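Local coordinates for SET3, superantigen-like protein (Staphylococcus aureus, PDB 1M4V), which is of unknown function but adopts the superantigen fold, an OB-fold domain joined to a beta-grasp domain, and probably acts on the host immune system, at residues Pro109-Lys114 against His124-Tyr129; Asp104-Pro109 against Tyr131-Ser136; Lys41-Phe46 against Arg54-Gly59; Asn30-Arg35 against Lys69-Asp74. One frame throughout, in Å; residues are numbered along the deposited sequence.

Overall arrangement
Contacts 3 and 4 belong to the OB-fold domain and contacts 1 and 2 to the beta-grasp side, with the centres of contacts 1 and 3 about 32 Å apart. Contact 3 is the most buried; contacts 1 and 4 each have a buried and an exposed part, and contact 2 lies at the surface. Contacts 3 and 4 hold neighbouring strands of one sheet, since strand 31-38 pairs with strand 41-48. Contacts 1 and 2 share Pro109. Contacts 1, 3 and 4 rest on antiparallel backbone bonds, regular in contact 1 and broken by bulges in contact 4, whereas contact 2 is made by side-chain packing. A salt bridge from Lys132 to Asp74 ties contact 2 to contact 4.

Contact 1 of 4, residues Pro109-Lys114 against His124-Tyr129; sequences PKFVIK and HVKRHY. Unlike the reference sequence in segment 109-114: Lys110 (reference Arg). Unlike the reference sequence in segment 124-129: His128 (reference Tyr).
Pro109 O accepts a hydrogen bond from His128 N at 2.8 Å, met almost head-on, and opens an antiparallel ladder between 109-114 and 124-129. In the first hydrogen-bonded pair, Phe111 N gives a short bond to Lys126 O (2.7 Å), while Lys126 N returns a longer one to Phe111 O (3.2 Å). The second pair, Ile113 with His124, is likewise bonded both ways, with Ile113 N 2.8 Å from His124 O. All eight backbone N and O atoms of these two pairs are thus satisfied within the ladder, and three of the carbonyls also take CA-H...O contacts from Lys110, Val112 and Val125. The peptides of Lys110 and Val112 point away from 124-129, into the sheet, and bond to Met199 and Ala201 of strand 196-203.

On the face carrying Lys110, Val112, Val125 and Arg127, the long chains of Lys110 and Arg127 run side by side. Arg127 bends at chi2 (-58°), turning one face of its guanidinium to the extended lysine, whose CG sits 3.6 Å above the plane, toward the rim. Arg127 NH1 is held by Ala108 O. The charged ends, Lys110 NZ and Arg127 NH2, stay 4.5 Å apart at the exposed surface, where solvent probably screens them.

Ile113, Phe111, His124 and Lys126 occupy the other face. His124 CD2 rests 3.6 Å from Ile113 CD1, while its NE2 is bonded to Tyr147 OH; Lys126 makes a cation-pi contact with the same tyrosine. Phe111 and Ile113 pack on Leu144 and Leu148 of helix 137-152: a beta hairpin at the sheet's edge laid against the long helix, as in the beta-grasp fold.

Contact 2 of 4, residues Asp104-Pro109 against Tyr131-Ser136; sequences DYLNAP and YKEEVS. Unlike the reference sequence in segment 104-109: Asn107 (reference Ser). Unlike the reference sequence in segment 131-136: Val135 (reference Ile).
Leu106 and the ring of Tyr131 carry this surface contact, beside a classic beta bulge in which Leu106 and Asn107 both face Ile130, in the loop that leads from strand 88-96 into strand 110-117. Between the two segments there is only packing.

The CB of Leu106 points toward 131-136, and with chi1 at 86° its CG lies between the backbone N and the carbonyl carbon. The two methyls spread over the opposing backbone: Leu106 CD1 reaches Lys132 C at 3.7 Å, and Leu106 CD2 comes 3.8 Å from Tyr131 N. The aliphatic part of Glu133 also touches CD1 through CG, while its carboxylate turns elsewhere, to Tyr102 OH and the backbone N atoms of Gln99 and Gly100.

Tyr131 starts away from 104-109, yet its CG, anti to the carbonyl carbon (chi1 -59°), swings the ring back along that backbone. Its CD1-CE1 side does the touching. Tyr131 CE1 packs against Tyr105 CB at 3.8 Å. The ring of Tyr105 leads away from 131-136 and meets the ring of Tyr129 instead. The carboxylate of Asp104 stands steeply to the Tyr131 ring, its plane turned by 71°, with Asp104 OD1 3.7 Å from Tyr131 CE1.

Polar anchors lie around the contact: Asn107 ND2 bonds to Gly193 O and Ile196 O, and Lys132 NZ makes a salt bridge with Asp74 besides a weak bond to Glu134 O. The nearest approach between the segments is at the edge of the tyrosine ring, where Asp104 O lies close to the ring plane, 3.4 Å from Tyr131 CD1.

Contact 3 of 4, residues Lys41-Phe46 against Arg54-Gly59; sequences KHYLIF and RIQIFG
Tyr43 and Arg54 meet flat to flat: the guanidinium lies on the tyrosine ring with planes 21° apart and centres 4.5 Å apart, a guanidinium-ring stack, probably with cation-pi character. Tyr43 CE2 sits over the middle of the guanidinium, 3.8 Å above its plane. With CG of Arg54 opposite the backbone N, the bend at chi3 (64°) folds NE and CZ over the ring, while Arg54 CD rests 3.7 Å from Tyr43 CD2.

Next along this face, Gln56 extends fully past the ring, and the Lys41 chain slants across its amide, Lys41 CD lying 3.5 Å from Gln56 NE2. One water joins the two polar ends, accepting from Lys41 NZ and donating to Gln56 OE1. A second water accepts from His42 N and, weakly, from Gln56 NE2, and donates to Ile57 O.

Leu44, Phe46, Ile55 and Ile57 line the other side. Leu44 crosses Ile57 at about a right angle, CD1 meeting CG2, while Ile55 CG1 reaches Phe46 CE1 at 3.7 Å. Ile57 CG1 packs against His42 CB, whose ring turns off to Ser37 OG and Arg35. Beneath these side chains, Leu44 and Ile55 exchange backbone bonds, the Ile55 N to Leu44 O bond being 2.7 Å long.

Strands 41-48 and 51-57 form a hairpin inside the OB-fold sheet. Strand 31-38 pairs with the first, where Tyr36 meets the ring of Tyr43, and strand 88-96 borders the second. The apolar side faces Leu73 and Ile75 of strand 73-77, together with Leu65.

Contact 4 of 4, residues Asn30-Arg35 against Lys69-Asp74; sequences NVTGYR and KNPGLD
Gly33 O is approached by both nitrogens of Asn70, each weakly: the backbone N at 3.0 Å and the side-chain ND2 at 3.3 Å. With chi1 at -60° the amide of Asn70 stands beside its own backbone N, so that both nitrogens can reach the same carbonyl oxygen, and ND2 also bonds to Thr67 O. The reciprocal bond is sound, Gly33 N giving to Asn70 O at 2.8 Å from above the carbonyl plane.

Beyond this pair the register slips by one residue. Thr32 lies beside Pro71, and a water bridges Thr32 OG1 and Gly72 N, accepting from the latter. Regular pairing resumes where Val31 N bonds to Leu73 O (2.8 Å) and Leu73 N answers to Val31 O. Asn30 and Val31 both face Leu73, a G1 bulge, and Asn30 N turns instead to Asp74 OD1, at 2.9 Å and nearly straight. Asp74 OD2 forms a salt bridge with Lys132, while Asn30 OD1 takes Lys97 NZ.

At both bulges, then, a side chain or a water takes over where backbone pairing lapses. The buried carboxylate of Asp74, gripped by a peptide N-H and a lysine, is probably favoured in its charged form and links this corner of the OB-fold sheet to the beta-grasp domain.

Contact 1 of 4, residues Pro109-Lys114 against His124-Tyr129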
# COMPACT_ATOMS: atom_id res chain seq x y z
N PRO A 109 4.31 13.74 -6.66
CA PRO A 109 4.67 14.24 -5.33
C PRO A 109 6.08 13.84 -4.93
O PRO A 109 6.56 12.77 -5.30
CB PRO A 109 3.62 13.60 -4.42
CG PRO A 109 3.38 12.28 -5.11
CD PRO A 109 3.27 12.71 -6.56
N LYS A 110 6.74 14.71 -4.18
CA LYS A 110 8.08 14.42 -3.72
C LYS A 110 8.01 13.45 -2.55
O LYS A 110 7.09 13.52 -1.72
CB LYS A 110 8.79 15.68 -3.24
CG LYS A 110 9.14 16.69 -4.31
CD LYS A 110 9.83 17.90 -3.70
CE LYS A 110 10.23 18.91 -4.76
NZ LYS A 110 10.82 20.13 -4.15
N PHE A 111 8.96 12.53 -2.50
CA PHE A 111 9.06 11.61 -1.38
C PHE A 111 10.37 12.06 -0.76
O PHE A 111 11.43 11.87 -1.35
CB PHE A 111 9.15 10.16 -1.87
CG PHE A 111 9.28 9.15 -0.76
CD1 PHE A 111 8.61 9.34 0.46
CD2 PHE A 111 10.02 7.99 -0.93
CE1 PHE A 111 8.68 8.39 1.47
CE2 PHE A 111 10.10 7.03 0.07
CZ PHE A 111 9.43 7.23 1.28
N VAL A 112 10.28 12.69 0.40
CA VAL A 112 11.47 13.20 1.08
C VAL A 112 11.90 12.33 2.25
O VAL A 112 11.18 12.19 3.24
CB VAL A 112 11.22 14.63 1.61
CG1 VAL A 112 12.49 15.19 2.24
CG2 VAL A 112 10.76 15.53 0.46
N ILE A 113 13.09 11.75 2.12
CA ILE A 113 13.63 10.88 3.15
C ILE A 113 14.71 11.61 3.93
O ILE A 113 15.64 12.16 3.34
CB ILE A 113 14.26 9.62 2.53
CG1 ILE A 113 13.21 8.87 1.70
CG2 ILE A 113 14.82 8.72 3.64
CD1 ILE A 113 13.80 7.87 0.75
N LYS A 114 14.57 11.61 5.25
CA LYS A 114 15.56 12.26 6.09
C LYS A 114 16.04 11.31 7.18
O LYS A 114 15.26 10.57 7.77
CB LYS A 114 15.00 13.55 6.70
CG LYS A 114 14.94 14.70 5.69
CD LYS A 114 14.62 16.02 6.36
CE LYS A 114 14.61 17.16 5.35
NZ LYS A 114 15.97 17.46 4.79
N HIS A 124 17.24 12.65 1.00
CA HIS A 124 17.09 12.08 -0.33
C HIS A 124 15.70 12.48 -0.80
O HIS A 124 14.72 12.29 -0.07
CB HIS A 124 17.18 10.56 -0.31
CG HIS A 124 16.79 9.92 -1.61
ND1 HIS A 124 17.63 9.90 -2.71
CD2 HIS A 124 15.65 9.30 -2.00
CE1 HIS A 124 17.01 9.29 -3.71
NE2 HIS A 124 15.81 8.92 -3.30
N VAL A 125 15.61 13.02 -2.01
CA VAL A 125 14.33 13.43 -2.56
C VAL A 125 14.14 12.80 -3.93
O VAL A 125 15.01 12.89 -4.79
CB VAL A 125 14.24 14.97 -2.72
CG1 VAL A 125 12.90 15.35 -3.36
CG2 VAL A 125 14.39 15.64 -1.36
N LYS A 126 13.00 12.15 -4.12
CA LYS A 126 12.68 11.54 -5.40
C LYS A 126 11.21 11.84 -5.64
O LYS A 126 10.49 12.23 -4.73
CB LYS A 126 12.87 10.03 -5.35
CG LYS A 126 11.94 9.34 -4.36
CD LYS A 126 11.55 7.95 -4.82
CE LYS A 126 10.90 7.98 -6.18
NZ LYS A 126 10.35 6.66 -6.56
N ARG A 127 10.77 11.67 -6.88
CA ARG A 127 9.37 11.89 -7.20
C ARG A 127 8.69 10.52 -7.21
O ARG A 127 9.20 9.59 -7.84
CB ARG A 127 9.22 12.54 -8.57
CG ARG A 127 9.87 13.90 -8.67
CD ARG A 127 9.32 14.86 -7.63
NE ARG A 127 9.85 16.21 -7.81
CZ ARG A 127 9.10 17.28 -8.00
NH1 ARG A 127 7.78 17.18 -8.04
NH2 ARG A 127 9.67 18.47 -8.17
N HIS A 128 7.58 10.40 -6.50
CA HIS A 128 6.85 9.14 -6.51
C HIS A 128 5.73 9.37 -7.50
O HIS A 128 4.69 9.94 -7.15
CB HIS A 128 6.25 8.83 -5.14
CG HIS A 128 5.58 7.49 -5.08
ND1 HIS A 128 6.29 6.32 -4.89
CD2 HIS A 128 4.29 7.13 -5.25
CE1 HIS A 128 5.45 5.29 -4.95
NE2 HIS A 128 4.24 5.76 -5.16
N TYR A 129 5.95 8.95 -8.74
CA TYR A 129 4.97 9.13 -9.80
C TYR A 129 3.65 8.40 -9.56
O TYR A 129 3.64 7.23 -9.18
CB TYR A 129 5.58 8.71 -11.12
CG TYR A 129 6.72 9.61 -11.55
CD1 TYR A 129 6.46 10.83 -12.17
CD2 TYR A 129 8.05 9.26 -11.30
CE1 TYR A 129 7.51 11.68 -12.54
CE2 TYR A 129 9.10 10.11 -11.67
CZ TYR A 129 8.82 11.32 -12.29
OH TYR A 129 9.84 12.18 -12.64

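Contact 2 of 4, residues Asp104-Pro109 against Tyr131-Ser136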
# COMPACT_ATOMS: atom_id res chain seq x y z
N ASP A 104 1.04 10.41 -19.31
CA ASP A 104 2.00 9.75 -18.43
C ASP A 104 1.52 9.84 -16.98
O ASP A 104 0.48 9.28 -16.64
CB ASP A 104 3.38 10.40 -18.59
CG ASP A 104 4.48 9.62 -17.89
OD1 ASP A 104 4.56 8.39 -18.08
OD2 ASP A 104 5.27 10.24 -17.15
N TYR A 105 2.26 10.54 -16.13
CA TYR A 105 1.88 10.66 -14.72
C TYR A 105 0.82 11.74 -14.51
O TYR A 105 0.76 12.71 -15.27
CB TYR A 105 3.12 10.94 -13.85
CG TYR A 105 3.79 12.26 -14.14
CD1 TYR A 105 3.39 13.43 -13.49
CD2 TYR A 105 4.82 12.35 -15.08
CE1 TYR A 105 3.98 14.66 -13.79
CE2 TYR A 105 5.42 13.58 -15.38
CZ TYR A 105 5.00 14.72 -14.73
OH TYR A 105 5.57 15.94 -15.04
N LEU A 106 -0.02 11.57 -13.49
CA LEU A 106 -1.04 12.57 -13.24
C LEU A 106 -0.70 13.37 -11.99
O LEU A 106 -1.35 14.36 -11.66
CB LEU A 106 -2.43 11.92 -13.15
CG LEU A 106 -3.05 11.31 -11.91
CD1 LEU A 106 -4.19 10.40 -12.37
CD2 LEU A 106 -2.05 10.53 -11.10
N ASN A 107 0.36 12.94 -11.31
CA ASN A 107 0.85 13.62 -10.12
C ASN A 107 2.26 13.09 -9.85
O ASN A 107 2.55 11.91 -10.08
CB ASN A 107 -0.07 13.34 -8.92
CG ASN A 107 0.19 14.27 -7.74
OD1 ASN A 107 0.91 15.27 -7.87
ND2 ASN A 107 -0.39 13.96 -6.59
N ALA A 108 3.14 13.97 -9.38
CA ALA A 108 4.52 13.62 -9.09
C ALA A 108 4.95 14.19 -7.74
O ALA A 108 5.85 15.03 -7.67
CB ALA A 108 5.44 14.14 -10.19
N PRO A 109 4.31 13.74 -6.66
CA PRO A 109 4.67 14.24 -5.33
C PRO A 109 6.08 13.84 -4.93
O PRO A 109 6.56 12.77 -5.30
CB PRO A 109 3.62 13.60 -4.42
CG PRO A 109 3.38 12.28 -5.11
CD PRO A 109 3.27 12.71 -6.56
N TYR A 131 -0.01 7.37 -11.29
CA TYR A 131 -0.64 7.17 -12.59
C TYR A 131 -2.13 6.88 -12.48
O TYR A 131 -2.83 6.83 -13.49
CB TYR A 131 0.05 6.01 -13.30
CG TYR A 131 1.52 6.24 -13.52
CD1 TYR A 131 1.98 6.97 -14.62
CD2 TYR A 131 2.47 5.76 -12.61
CE1 TYR A 131 3.33 7.22 -14.80
CE2 TYR A 131 3.83 6.00 -12.78
CZ TYR A 131 4.25 6.74 -13.88
OH TYR A 131 5.59 6.99 -14.06
N LYS A 132 -2.62 6.71 -11.25
CA LYS A 132 -4.02 6.38 -11.02
C LYS A 132 -4.85 7.44 -10.27
O LYS A 132 -4.37 8.07 -9.33
CB LYS A 132 -4.11 5.05 -10.26
CG LYS A 132 -3.84 3.83 -11.14
CD LYS A 132 -3.58 2.55 -10.34
CE LYS A 132 -4.66 2.29 -9.29
NZ LYS A 132 -6.03 2.33 -9.85
N GLU A 133 -6.09 7.61 -10.70
CA GLU A 133 -7.01 8.56 -10.08
C GLU A 133 -7.33 8.10 -8.67
O GLU A 133 -7.57 8.91 -7.77
CB GLU A 133 -8.30 8.67 -10.91
CG GLU A 133 -8.03 9.01 -12.36
CD GLU A 133 -9.29 9.08 -13.20
OE1 GLU A 133 -10.22 8.29 -12.94
OE2 GLU A 133 -9.33 9.91 -14.14
N GLU A 134 -7.35 6.78 -8.48
CA GLU A 134 -7.61 6.17 -7.18
C GLU A 134 -6.44 5.29 -6.80
O GLU A 134 -6.07 4.38 -7.54
CB GLU A 134 -8.87 5.31 -7.19
CG GLU A 134 -10.17 6.09 -7.23
CD GLU A 134 -11.35 5.28 -6.74
OE1 GLU A 134 -11.14 4.12 -6.32
OE2 GLU A 134 -12.48 5.80 -6.77
N VAL A 135 -5.87 5.53 -5.62
CA VAL A 135 -4.75 4.74 -5.15
C VAL A 135 -5.02 4.31 -3.72
O VAL A 135 -5.46 5.10 -2.89
CB VAL A 135 -3.43 5.56 -5.22
CG1 VAL A 135 -3.57 6.85 -4.43
CG2 VAL A 135 -2.27 4.73 -4.69
N SER A 136 -4.78 3.03 -3.43
CA SER A 136 -5.00 2.51 -2.10
C SER A 136 -3.79 2.81 -1.22
O SER A 136 -2.66 2.86 -1.71
CB SER A 136 -5.24 0.99 -2.13
OG SER A 136 -4.08 0.28 -2.54

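Contact 3 of 4, residues Lys41-Phe46 against Arg54-Gly59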
# COMPACT_ATOMS: atom_id res chain seq x y z
N LYS A 41 -16.97 -11.90 7.18
CA LYS A 41 -15.92 -11.34 6.33
C LYS A 41 -16.46 -11.13 4.91
O LYS A 41 -17.34 -11.86 4.45
CB LYS A 41 -14.70 -12.27 6.30
CG LYS A 41 -13.96 -12.33 7.63
CD LYS A 41 -12.68 -13.13 7.50
CE LYS A 41 -11.86 -13.09 8.78
NZ LYS A 41 -10.58 -13.85 8.64
N HIS A 42 -15.92 -10.13 4.23
CA HIS A 42 -16.36 -9.80 2.88
C HIS A 42 -15.23 -9.97 1.88
O HIS A 42 -14.10 -9.55 2.14
CB HIS A 42 -16.87 -8.36 2.86
CG HIS A 42 -17.95 -8.10 3.85
ND1 HIS A 42 -19.27 -8.41 3.61
CD2 HIS A 42 -17.90 -7.60 5.11
CE1 HIS A 42 -19.99 -8.11 4.68
NE2 HIS A 42 -19.19 -7.62 5.60
N TYR A 43 -15.53 -10.57 0.73
CA TYR A 43 -14.52 -10.80 -0.29
C TYR A 43 -14.95 -10.41 -1.70
O TYR A 43 -16.12 -10.15 -1.97
CB TYR A 43 -14.10 -12.27 -0.33
CG TYR A 43 -13.82 -12.89 1.01
CD1 TYR A 43 -14.85 -13.39 1.80
CD2 TYR A 43 -12.52 -12.98 1.50
CE1 TYR A 43 -14.60 -13.97 3.04
CE2 TYR A 43 -12.25 -13.55 2.74
CZ TYR A 43 -13.29 -14.04 3.50
OH TYR A 43 -13.03 -14.61 4.73
N LEU A 44 -13.95 -10.39 -2.58
CA LEU A 44 -14.13 -10.11 -3.99
C LEU A 44 -13.29 -11.17 -4.67
O LEU A 44 -12.11 -11.32 -4.35
CB LEU A 44 -13.61 -8.73 -4.38
CG LEU A 44 -14.47 -7.49 -4.12
CD1 LEU A 44 -13.74 -6.26 -4.64
CD2 LEU A 44 -15.81 -7.63 -4.80
N ILE A 45 -13.88 -11.92 -5.58
CA ILE A 45 -13.14 -12.95 -6.28
C ILE A 45 -12.97 -12.51 -7.73
O ILE A 45 -13.92 -12.03 -8.37
CB ILE A 45 -13.88 -14.31 -6.20
CG1 ILE A 45 -13.10 -15.38 -6.98
CG2 ILE A 45 -15.30 -14.18 -6.72
CD1 ILE A 45 -11.69 -15.58 -6.48
N PHE A 46 -11.74 -12.63 -8.24
CA PHE A 46 -11.42 -12.22 -9.60
C PHE A 46 -10.84 -13.34 -10.44
O PHE A 46 -10.34 -14.35 -9.92
CB PHE A 46 -10.40 -11.08 -9.60
CG PHE A 46 -10.82 -9.87 -8.82
CD1 PHE A 46 -10.77 -9.87 -7.43
CD2 PHE A 46 -11.28 -8.73 -9.48
CE1 PHE A 46 -11.18 -8.75 -6.70
CE2 PHE A 46 -11.68 -7.61 -8.76
CZ PHE A 46 -11.63 -7.62 -7.37
N ARG A 54 -8.57 -14.07 -4.61
CA ARG A 54 -9.63 -13.70 -3.68
C ARG A 54 -9.11 -12.57 -2.81
O ARG A 54 -8.06 -12.69 -2.18
CB ARG A 54 -10.02 -14.88 -2.79
CG ARG A 54 -11.25 -14.58 -1.93
CD ARG A 54 -11.50 -15.64 -0.88
NE ARG A 54 -10.42 -15.71 0.10
CZ ARG A 54 -10.43 -16.48 1.18
NH1 ARG A 54 -11.47 -17.26 1.42
NH2 ARG A 54 -9.39 -16.47 2.01
N ILE A 55 -9.86 -11.48 -2.78
CA ILE A 55 -9.48 -10.31 -2.00
C ILE A 55 -10.45 -10.07 -0.84
O ILE A 55 -11.66 -10.04 -1.05
CB ILE A 55 -9.49 -9.03 -2.87
CG1 ILE A 55 -8.61 -9.23 -4.11
CG2 ILE A 55 -9.05 -7.82 -2.04
CD1 ILE A 55 -7.16 -9.54 -3.79
N GLN A 56 -9.93 -9.89 0.37
CA GLN A 56 -10.81 -9.59 1.49
C GLN A 56 -10.88 -8.08 1.54
O GLN A 56 -9.85 -7.41 1.43
CB GLN A 56 -10.24 -10.13 2.80
CG GLN A 56 -11.22 -10.01 3.96
CD GLN A 56 -10.65 -10.53 5.26
OE1 GLN A 56 -9.68 -11.29 5.26
NE2 GLN A 56 -11.26 -10.15 6.38
N ILE A 57 -12.08 -7.53 1.68
CA ILE A 57 -12.24 -6.08 1.74
C ILE A 57 -12.67 -5.59 3.11
O ILE A 57 -13.31 -6.33 3.87
CB ILE A 57 -13.24 -5.58 0.67
CG1 ILE A 57 -14.62 -6.21 0.90
CG2 ILE A 57 -12.73 -5.94 -0.72
CD1 ILE A 57 -15.68 -5.72 -0.08
N PHE A 58 -12.32 -4.35 3.43
CA PHE A 58 -12.63 -3.75 4.72
C PHE A 58 -13.08 -2.31 4.53
O PHE A 58 -13.26 -1.84 3.40
CB PHE A 58 -11.39 -3.74 5.62
CG PHE A 58 -10.59 -5.02 5.61
CD1 PHE A 58 -9.79 -5.35 4.52
CD2 PHE A 58 -10.62 -5.89 6.70
CE1 PHE A 58 -9.03 -6.52 4.51
CE2 PHE A 58 -9.86 -7.06 6.70
CZ PHE A 58 -9.06 -7.37 5.60
N GLY A 59 -13.26 -1.60 5.64
CA GLY A 59 -13.66 -0.20 5.58
C GLY A 59 -14.80 0.16 4.64
O GLY A 59 -15.80 -0.55 4.55
O HOH W 1 -8.91 -13.36 6.55
O HOH W 2 -14.06 -8.45 5.64

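Contact 4 of 4, residues Asn30-Arg35 against Lys69-Asp74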
# COMPACT_ATOMS: atom_id res chain seq x y z
N ASN A 30 -8.31 -3.32 -14.71
CA ASN A 30 -9.66 -3.38 -15.27
C ASN A 30 -10.26 -4.77 -15.22
O ASN A 30 -10.54 -5.39 -16.25
CB ASN A 30 -9.63 -2.85 -16.71
CG ASN A 30 -11.02 -2.75 -17.32
OD1 ASN A 30 -11.99 -2.43 -16.64
ND2 ASN A 30 -11.11 -3.01 -18.62
N VAL A 31 -10.45 -5.27 -14.01
CA VAL A 31 -11.02 -6.59 -13.79
C VAL A 31 -12.35 -6.43 -13.06
O VAL A 31 -12.58 -5.42 -12.40
CB VAL A 31 -10.09 -7.46 -12.93
CG1 VAL A 31 -8.81 -7.77 -13.70
CG2 VAL A 31 -9.76 -6.75 -11.63
N THR A 32 -13.22 -7.43 -13.19
CA THR A 32 -14.51 -7.39 -12.52
C THR A 32 -14.48 -8.28 -11.29
O THR A 32 -14.11 -9.46 -11.37
CB THR A 32 -15.63 -7.86 -13.46
OG1 THR A 32 -15.57 -7.11 -14.68
CG2 THR A 32 -16.99 -7.63 -12.80
N GLY A 33 -14.87 -7.72 -10.16
CA GLY A 33 -14.86 -8.48 -8.92
C GLY A 33 -16.24 -8.89 -8.48
O GLY A 33 -17.17 -8.08 -8.43
N TYR A 34 -16.39 -10.17 -8.15
CA TYR A 34 -17.66 -10.69 -7.69
C TYR A 34 -17.65 -10.80 -6.18
O TYR A 34 -16.82 -11.50 -5.59
CB TYR A 34 -17.94 -12.02 -8.38
CG TYR A 34 -18.27 -11.80 -9.84
CD1 TYR A 34 -19.57 -11.46 -10.23
CD2 TYR A 34 -17.28 -11.87 -10.82
CE1 TYR A 34 -19.87 -11.20 -11.57
CE2 TYR A 34 -17.57 -11.61 -12.16
CZ TYR A 34 -18.87 -11.28 -12.52
OH TYR A 34 -19.16 -11.05 -13.84
N ARG A 35 -18.57 -10.07 -5.57
CA ARG A 35 -18.70 -9.97 -4.13
C ARG A 35 -19.53 -11.03 -3.43
O ARG A 35 -20.51 -11.53 -3.97
CB ARG A 35 -19.28 -8.60 -3.78
CG ARG A 35 -19.13 -8.20 -2.33
CD ARG A 35 -20.24 -7.24 -1.95
NE ARG A 35 -19.96 -6.48 -0.74
CZ ARG A 35 -19.47 -7.00 0.38
NH1 ARG A 35 -19.20 -8.30 0.46
NH2 ARG A 35 -19.27 -6.22 1.44
N LYS A 69 -22.00 -7.52 -8.40
CA LYS A 69 -21.08 -7.35 -9.53
C LYS A 69 -20.36 -6.01 -9.42
O LYS A 69 -20.98 -4.99 -9.15
CB LYS A 69 -21.85 -7.44 -10.85
CG LYS A 69 -23.28 -6.90 -10.78
CD LYS A 69 -23.94 -6.90 -12.15
CE LYS A 69 -25.42 -6.58 -12.05
NZ LYS A 69 -26.18 -7.66 -11.35
N ASN A 70 -19.05 -6.03 -9.66
CA ASN A 70 -18.24 -4.81 -9.56
C ASN A 70 -17.18 -4.74 -10.65
O ASN A 70 -16.06 -5.22 -10.48
CB ASN A 70 -17.57 -4.77 -8.18
CG ASN A 70 -18.57 -4.76 -7.05
OD1 ASN A 70 -19.09 -3.71 -6.68
ND2 ASN A 70 -18.85 -5.93 -6.49
N PRO A 71 -17.52 -4.12 -11.79
CA PRO A 71 -16.60 -3.99 -12.93
C PRO A 71 -15.66 -2.79 -12.84
O PRO A 71 -15.78 -1.95 -11.96
CB PRO A 71 -17.55 -3.87 -14.11
CG PRO A 71 -18.64 -3.00 -13.53
CD PRO A 71 -18.87 -3.64 -12.16
N GLY A 72 -14.72 -2.74 -13.78
CA GLY A 72 -13.77 -1.64 -13.86
C GLY A 72 -12.93 -1.36 -12.63
O GLY A 72 -12.80 -0.21 -12.21
N LEU A 73 -12.35 -2.41 -12.06
CA LEU A 73 -11.53 -2.25 -10.87
C LEU A 73 -10.07 -2.59 -11.14
O LEU A 73 -9.77 -3.41 -12.00
CB LEU A 73 -12.03 -3.16 -9.75
CG LEU A 73 -13.47 -3.02 -9.25
CD1 LEU A 73 -13.78 -4.13 -8.26
CD2 LEU A 73 -13.66 -1.66 -8.59
N ASP A 74 -9.18 -1.93 -10.40
CA ASP A 74 -7.75 -2.18 -10.47
C ASP A 74 -7.45 -2.78 -9.10
O ASP A 74 -7.96 -2.29 -8.09
CB ASP A 74 -6.94 -0.90 -10.64
CG ASP A 74 -6.90 -0.41 -12.07
OD1 ASP A 74 -7.29 -1.18 -12.97
OD2 ASP A 74 -6.46 0.74 -12.29
O HOH W 3 -14.45 -4.99 -15.73